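Local atomic coordinates of GNA33 (Neisseria gonorrhoeae FA 1090, PDB entry 2G5D), a protein that probably acts as a lytic transglycosylase, cleaving the MurNAc-GlcNAc linkage of peptidoglycan with formation of a 1,6-anhydro bond in MurNAc. Residues Arg135-Asp146 with Leu221-Glu232. Numbering follows the deposited sequence.
Sequences RARFPIYGIPDD and LDGKAPILGYAE
Y141 and L221 meet beside an antiparallel strand pair, 138-141 with 227-231, in the MltA-specific insert domain; the segment axes run at 148° and approach to 4.4 Å. A classic beta bulge marks one end, where R137 and F138 both face A231: F138 N bonds A231 O at 3.2 Å, whereas the bond from R137 N to the same oxygen is weak. Further along, I140 N donates to G229 O and I140 O receives L228 N at 2.7 Å.

One face of the pair carries P139, Y141, I227 and Y230. P139 CB lies over one face of the Y141 ring, toward the rim, and L221 CD1 over the opposite one. The latter is a CH-pi contact, with CD1 3.8 Å from the ring centroid and 14° off the normal. A chi1 of -61° sets Y141 CG anti to the carbonyl carbon, beside the backbone N, and from there the ring runs alongside I227, with CD2 touching A225 CB. P139 CB also packs on Y230 CE2. On the other face, I140 sends CD1 to A231 CB (3.9 Å), and L237 and M240 of helix 234-243 cover I140. I140 CG2 touches L228 CD1, the two side chains crossing at about a right angle.

Beyond the strands, D145 N bonds K224 O, and the extended K224 chain forms a salt bridge: NZ lies 3.2 Å from D146 OD2, on the syn side but well out of the carboxylate plane. K224 NZ is also hydrogen-bonded to H211 NE2, and D146 OD1 to Y210 OH. A water 2.8 Å from Y141 OH accepts a bond from L221 N at 2.9 Å.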
ATOM      1  N   ARG A 135     -21.773 -14.217 -16.003  1.00 33.30           N
ATOM      2  CA  ARG A 135     -20.692 -14.552 -15.077  1.00 33.29           C
ATOM      3  C   ARG A 135     -20.286 -13.397 -14.147  1.00 32.93           C
ATOM      4  O   ARG A 135     -19.996 -13.619 -12.971  1.00 32.81           O
ATOM      5  CB  ARG A 135     -19.458 -14.970 -15.876  1.00 33.55           C
ATOM      6  CG  ARG A 135     -19.369 -16.424 -16.232  1.00 35.13           C
ATOM      7  CD  ARG A 135     -17.905 -16.823 -16.270  1.00 37.66           C
ATOM      8  NE  ARG A 135     -17.717 -18.161 -16.810  1.00 41.82           N
ATOM      9  CZ  ARG A 135     -17.753 -19.283 -16.094  1.00 43.14           C
ATOM     10  NH1 ARG A 135     -17.968 -19.240 -14.784  1.00 43.02           N
ATOM     11  NH2 ARG A 135     -17.566 -20.456 -16.696  1.00 43.56           N
ATOM     12  N   ALA A 136     -20.234 -12.179 -14.696  1.00 32.69           N
ATOM     13  CA  ALA A 136     -19.694 -11.016 -13.994  1.00 32.56           C
ATOM     14  C   ALA A 136     -20.792 -10.024 -13.619  1.00 32.58           C
ATOM     15  O   ALA A 136     -21.181  -9.178 -14.429  1.00 32.40           O
ATOM     16  CB  ALA A 136     -18.589 -10.341 -14.843  1.00 32.31           C
ATOM     17  N   ARG A 137     -21.261 -10.130 -12.375  1.00 32.44           N
ATOM     18  CA  ARG A 137     -22.475  -9.446 -11.895  1.00 32.74           C
ATOM     19  C   ARG A 137     -22.222  -8.348 -10.828  1.00 32.28           C
ATOM     20  O   ARG A 137     -23.151  -7.649 -10.444  1.00 32.18           O
ATOM     21  CB  ARG A 137     -23.437 -10.481 -11.291  1.00 32.78           C
ATOM     22  CG  ARG A 137     -23.970 -11.539 -12.258  1.00 36.26           C
ATOM     23  CD  ARG A 137     -23.835 -12.958 -11.679  1.00 40.98           C
ATOM     24  NE  ARG A 137     -24.522 -13.143 -10.394  1.00 44.38           N
ATOM     25  CZ  ARG A 137     -24.182 -14.052  -9.476  1.00 45.55           C
ATOM     26  NH1 ARG A 137     -23.156 -14.874  -9.685  1.00 45.43           N
ATOM     27  NH2 ARG A 137     -24.866 -14.134  -8.335  1.00 46.03           N
ATOM     28  N   PHE A 138     -20.980  -8.197 -10.364  1.00 31.60           N
ATOM     29  CA  PHE A 138     -20.694  -7.324  -9.209  1.00 31.35           C
ATOM     30  C   PHE A 138     -19.948  -6.065  -9.601  1.00 30.67           C
ATOM     31  O   PHE A 138     -18.748  -6.117  -9.876  1.00 30.50           O
ATOM     32  CB  PHE A 138     -19.944  -8.090  -8.107  1.00 31.30           C
ATOM     33  CG  PHE A 138     -20.711  -9.275  -7.575  1.00 31.74           C
ATOM     34  CD1 PHE A 138     -20.614 -10.523  -8.194  1.00 32.15           C
ATOM     35  CD2 PHE A 138     -21.562  -9.135  -6.480  1.00 31.50           C
ATOM     36  CE1 PHE A 138     -21.348 -11.622  -7.719  1.00 33.97           C
ATOM     37  CE2 PHE A 138     -22.294 -10.225  -5.996  1.00 34.17           C
ATOM     38  CZ  PHE A 138     -22.183 -11.475  -6.615  1.00 33.18           C
ATOM     39  N   PRO A 139     -20.650  -4.920  -9.602  1.00 30.22           N
ATOM     40  CA  PRO A 139     -20.068  -3.651 -10.057  1.00 30.35           C
ATOM     41  C   PRO A 139     -18.898  -3.140  -9.192  1.00 29.93           C
ATOM     42  O   PRO A 139     -18.954  -3.219  -7.960  1.00 30.11           O
ATOM     43  CB  PRO A 139     -21.256  -2.681  -9.973  1.00 30.21           C
ATOM     44  CG  PRO A 139     -22.152  -3.274  -8.953  1.00 30.58           C
ATOM     45  CD  PRO A 139     -22.038  -4.747  -9.139  1.00 30.40           C
ATOM     46  N   ILE A 140     -17.848  -2.645  -9.849  1.00 29.40           N
ATOM     47  CA  ILE A 140     -16.766  -1.901  -9.188  1.00 29.01           C
ATOM     48  C   ILE A 140     -17.080  -0.445  -9.439  1.00 28.99           C
ATOM     49  O   ILE A 140     -17.159  -0.016 -10.591  1.00 28.93           O
ATOM     50  CB  ILE A 140     -15.337  -2.222  -9.761  1.00 29.36           C
ATOM     51  CG1 ILE A 140     -14.846  -3.622  -9.372  1.00 29.44           C
ATOM     52  CG2 ILE A 140     -14.271  -1.186  -9.259  1.00 28.47           C
ATOM     53  CD1 ILE A 140     -15.694  -4.771  -9.800  1.00 28.16           C
ATOM     54  N   TYR A 141     -17.270   0.310  -8.364  1.00 28.86           N
ATOM     55  CA  TYR A 141     -17.628   1.715  -8.469  1.00 28.88           C
ATOM     56  C   TYR A 141     -16.427   2.647  -8.347  1.00 29.00           C
ATOM     57  O   TYR A 141     -15.523   2.418  -7.539  1.00 29.25           O
ATOM     58  CB  TYR A 141     -18.630   2.104  -7.380  1.00 28.46           C
ATOM     59  CG  TYR A 141     -19.941   1.371  -7.403  1.00 28.76           C
ATOM     60  CD1 TYR A 141     -20.171   0.321  -6.525  1.00 27.59           C
ATOM     61  CD2 TYR A 141     -20.980   1.768  -8.257  1.00 27.98           C
ATOM     62  CE1 TYR A 141     -21.381  -0.352  -6.514  1.00 30.47           C
ATOM     63  CE2 TYR A 141     -22.208   1.109  -8.250  1.00 28.38           C
ATOM     64  CZ  TYR A 141     -22.403   0.052  -7.378  1.00 29.44           C
ATOM     65  OH  TYR A 141     -23.591  -0.623  -7.360  1.00 28.40           O
ATOM     66  N   GLY A 142     -16.444   3.705  -9.151  1.00 29.18           N
ATOM     67  CA  GLY A 142     -15.567   4.842  -8.950  1.00 29.75           C
ATOM     68  C   GLY A 142     -16.207   5.814  -7.984  1.00 30.14           C
ATOM     69  O   GLY A 142     -17.236   5.502  -7.378  1.00 30.93           O
ATOM     70  N   ILE A 143     -15.599   6.986  -7.825  1.00 30.31           N
ATOM     71  CA  ILE A 143     -16.150   8.030  -6.955  1.00 30.60           C
ATOM     72  C   ILE A 143     -17.583   8.430  -7.373  1.00 30.75           C
ATOM     73  O   ILE A 143     -17.802   8.895  -8.498  1.00 31.13           O
ATOM     74  CB  ILE A 143     -15.212   9.266  -6.866  1.00 30.47           C
ATOM     75  CG1 ILE A 143     -13.892   8.880  -6.188  1.00 29.94           C
ATOM     76  CG2 ILE A 143     -15.892  10.414  -6.109  1.00 30.90           C
ATOM     77  CD1 ILE A 143     -12.727   9.800  -6.517  1.00 30.47           C
ATOM     78  N   PRO A 144     -18.560   8.234  -6.468  1.00 30.37           N
ATOM     79  CA  PRO A 144     -19.968   8.555  -6.728  1.00 30.59           C
ATOM     80  C   PRO A 144     -20.219  10.014  -7.120  1.00 30.44           C
ATOM     81  O   PRO A 144     -19.408  10.892  -6.817  1.00 30.63           O
ATOM     82  CB  PRO A 144     -20.650   8.235  -5.398  1.00 30.25           C
ATOM     83  CG  PRO A 144     -19.759   7.266  -4.743  1.00 30.17           C
ATOM     84  CD  PRO A 144     -18.375   7.667  -5.123  1.00 30.42           C
ATOM     85  N   ASP A 145     -21.341  10.255  -7.794  1.00 30.65           N
ATOM     86  CA  ASP A 145     -21.737  11.592  -8.240  1.00 30.35           C
ATOM     87  C   ASP A 145     -22.014  12.573  -7.096  1.00 30.45           C
ATOM     88  O   ASP A 145     -21.959  13.786  -7.290  1.00 30.63           O
ATOM     89  CB  ASP A 145     -22.984  11.492  -9.115  1.00 30.50           C
ATOM     90  CG  ASP A 145     -22.774  10.645 -10.352  1.00 30.51           C
ATOM     91  OD1 ASP A 145     -21.615  10.241 -10.623  1.00 31.05           O
ATOM     92  OD2 ASP A 145     -23.779  10.393 -11.058  1.00 29.65           O
ATOM     93  N   ASP A 146     -22.327  12.051  -5.914  1.00 30.35           N
ATOM     94  CA  ASP A 146     -22.703  12.883  -4.768  1.00 30.15           C
ATOM     95  C   ASP A 146     -21.732  12.724  -3.594  1.00 30.15           C
ATOM     96  O   ASP A 146     -22.026  13.118  -2.467  1.00 30.44           O
ATOM     97  CB  ASP A 146     -24.127  12.540  -4.314  1.00 30.07           C
ATOM     98  CG  ASP A 146     -24.249  11.118  -3.770  1.00 30.14           C
ATOM     99  OD1 ASP A 146     -23.523  10.214  -4.248  1.00 29.96           O
ATOM    100  OD2 ASP A 146     -25.077  10.906  -2.858  1.00 29.64           O
ATOM    101  N   LEU A 221     -26.056   2.738  -4.416  1.00 31.59           N
ATOM    102  CA  LEU A 221     -25.362   3.527  -5.427  1.00 31.78           C
ATOM    103  C   LEU A 221     -25.958   3.375  -6.826  1.00 32.25           C
ATOM    104  O   LEU A 221     -25.398   3.880  -7.796  1.00 32.56           O
ATOM    105  CB  LEU A 221     -23.853   3.205  -5.446  1.00 32.43           C
ATOM    106  CG  LEU A 221     -23.010   3.474  -4.194  1.00 31.90           C
ATOM    107  CD1 LEU A 221     -21.563   3.158  -4.480  1.00 32.42           C
ATOM    108  CD2 LEU A 221     -23.138   4.893  -3.695  1.00 32.13           C
ATOM    109  N   ASP A 222     -27.088   2.682  -6.933  1.00 32.46           N
ATOM    110  CA  ASP A 222     -27.765   2.524  -8.212  1.00 32.73           C
ATOM    111  C   ASP A 222     -28.106   3.871  -8.827  1.00 32.72           C
ATOM    112  O   ASP A 222     -28.873   4.652  -8.255  1.00 32.81           O
ATOM    113  CB  ASP A 222     -29.031   1.678  -8.069  1.00 32.87           C
ATOM    114  CG  ASP A 222     -28.740   0.190  -7.977  1.00 33.53           C
ATOM    115  OD1 ASP A 222     -27.584  -0.218  -8.226  1.00 34.16           O
ATOM    116  OD2 ASP A 222     -29.675  -0.576  -7.659  1.00 33.51           O
ATOM    117  N   GLY A 223     -27.498   4.136  -9.984  1.00 32.74           N
ATOM    118  CA  GLY A 223     -27.773   5.332 -10.776  1.00 32.58           C
ATOM    119  C   GLY A 223     -26.953   6.572 -10.456  1.00 32.63           C
ATOM    120  O   GLY A 223     -27.175   7.620 -11.057  1.00 32.62           O
ATOM    121  N   LYS A 224     -26.008   6.477  -9.521  1.00 32.49           N
ATOM    122  CA  LYS A 224     -25.290   7.677  -9.061  1.00 32.65           C
ATOM    123  C   LYS A 224     -23.782   7.485  -8.827  1.00 32.76           C
ATOM    124  O   LYS A 224     -23.166   8.218  -8.044  1.00 32.76           O
ATOM    125  CB  LYS A 224     -25.968   8.280  -7.819  1.00 32.60           C
ATOM    126  CG  LYS A 224     -25.959   7.388  -6.578  1.00 33.01           C
ATOM    127  CD  LYS A 224     -26.455   8.145  -5.370  1.00 33.32           C
ATOM    128  CE  LYS A 224     -25.998   7.470  -4.092  1.00 33.34           C
ATOM    129  NZ  LYS A 224     -26.603   8.139  -2.907  1.00 33.23           N
ATOM    130  N   ALA A 225     -23.199   6.499  -9.501  1.00 32.93           N
ATOM    131  CA  ALA A 225     -21.758   6.277  -9.451  1.00 32.76           C
ATOM    132  C   ALA A 225     -21.292   5.596 -10.732  1.00 32.89           C
ATOM    133  O   ALA A 225     -21.972   4.696 -11.233  1.00 32.45           O
ATOM    134  CB  ALA A 225     -21.379   5.444  -8.235  1.00 33.01           C
ATOM    135  N   PRO A 226     -20.132   6.029 -11.273  1.00 33.00           N
ATOM    136  CA  PRO A 226     -19.552   5.322 -12.423  1.00 33.19           C
ATOM    137  C   PRO A 226     -19.158   3.900 -12.034  1.00 33.50           C
ATOM    138  O   PRO A 226     -18.678   3.676 -10.919  1.00 34.19           O
ATOM    139  CB  PRO A 226     -18.309   6.152 -12.768  1.00 32.78           C
ATOM    140  CG  PRO A 226     -17.991   6.915 -11.540  1.00 32.80           C
ATOM    141  CD  PRO A 226     -19.302   7.172 -10.852  1.00 32.85           C
ATOM    142  N   ILE A 227     -19.417   2.951 -12.930  1.00 33.51           N
ATOM    143  CA  ILE A 227     -19.012   1.560 -12.750  1.00 33.25           C
ATOM    144  C   ILE A 227     -17.831   1.263 -13.687  1.00 33.09           C
ATOM    145  O   ILE A 227     -17.907   1.496 -14.899  1.00 32.88           O
ATOM    146  CB  ILE A 227     -20.194   0.589 -12.999  1.00 33.40           C
ATOM    147  CG1 ILE A 227     -21.270   0.795 -11.931  1.00 33.42           C
ATOM    148  CG2 ILE A 227     -19.731  -0.865 -12.996  1.00 32.36           C
ATOM    149  CD1 ILE A 227     -22.690   0.589 -12.437  1.00 33.85           C
ATOM    150  N   LEU A 228     -16.739   0.762 -13.115  1.00 32.49           N
ATOM    151  CA  LEU A 228     -15.511   0.542 -13.874  1.00 32.66           C
ATOM    152  C   LEU A 228     -15.452  -0.855 -14.485  1.00 32.32           C
ATOM    153  O   LEU A 228     -14.595  -1.147 -15.317  1.00 33.16           O
ATOM    154  CB  LEU A 228     -14.279   0.793 -12.991  1.00 32.59           C
ATOM    155  CG  LEU A 228     -14.249   2.062 -12.122  1.00 32.71           C
ATOM    156  CD1 LEU A 228     -12.985   2.075 -11.291  1.00 31.73           C
ATOM    157  CD2 LEU A 228     -14.361   3.341 -12.930  1.00 32.55           C
ATOM    158  N   GLY A 229     -16.376  -1.711 -14.077  1.00 31.74           N
ATOM    159  CA  GLY A 229     -16.387  -3.083 -14.528  1.00 30.85           C
ATOM    160  C   GLY A 229     -17.102  -3.933 -13.517  1.00 30.25           C
ATOM    161  O   GLY A 229     -17.673  -3.413 -12.553  1.00 30.38           O
ATOM    162  N   TYR A 230     -17.069  -5.243 -13.747  1.00 29.84           N
ATOM    163  CA  TYR A 230     -17.825  -6.203 -12.957  1.00 29.53           C
ATOM    164  C   TYR A 230     -16.944  -7.381 -12.565  1.00 29.15           C
ATOM    165  O   TYR A 230     -16.206  -7.901 -13.395  1.00 29.19           O
ATOM    166  CB  TYR A 230     -19.066  -6.679 -13.735  1.00 29.57           C
ATOM    167  CG  TYR A 230     -20.108  -5.595 -13.905  1.00 29.44           C
ATOM    168  CD1 TYR A 230     -19.972  -4.618 -14.892  1.00 29.76           C
ATOM    169  CD2 TYR A 230     -21.208  -5.527 -13.059  1.00 30.14           C
ATOM    170  CE1 TYR A 230     -20.914  -3.611 -15.038  1.00 31.46           C
ATOM    171  CE2 TYR A 230     -22.162  -4.519 -13.194  1.00 30.41           C
ATOM    172  CZ  TYR A 230     -22.003  -3.566 -14.179  1.00 30.59           C
ATOM    173  OH  TYR A 230     -22.938  -2.568 -14.325  1.00 31.77           O
ATOM    174  N   ALA A 231     -17.023  -7.780 -11.296  1.00 28.43           N
ATOM    175  CA  ALA A 231     -16.305  -8.950 -10.789  1.00 27.80           C
ATOM    176  C   ALA A 231     -17.200 -10.192 -10.800  1.00 27.40           C
ATOM    177  O   ALA A 231     -18.418 -10.096 -10.623  1.00 26.71           O
ATOM    178  CB  ALA A 231     -15.804  -8.677  -9.380  1.00 27.47           C
ATOM    179  N   GLU A 232     -16.602 -11.366 -10.977  1.00 27.52           N
ATOM    180  CA  GLU A 232     -17.368 -12.612 -10.935  1.00 27.31           C
ATOM    181  C   GLU A 232     -17.767 -12.977  -9.503  1.00 27.53           C
ATOM    182  O   GLU A 232     -18.911 -13.398  -9.253  1.00 27.40           O
ATOM    183  CB  GLU A 232     -16.593 -13.770 -11.582  1.00 27.51           C
ATOM    184  CG  GLU A 232     -16.598 -13.731 -13.105  1.00 26.61           C
ATOM    185  CD  GLU A 232     -15.974 -14.949 -13.737  1.00 27.25           C
ATOM    186  OE1 GLU A 232     -15.520 -14.843 -14.905  1.00 25.89           O
ATOM    187  OE2 GLU A 232     -15.934 -16.008 -13.075  1.00 27.04           O
TER
HETATM  188  O   HOH W   1     -24.891   0.145  -4.947  1.00 24.78           O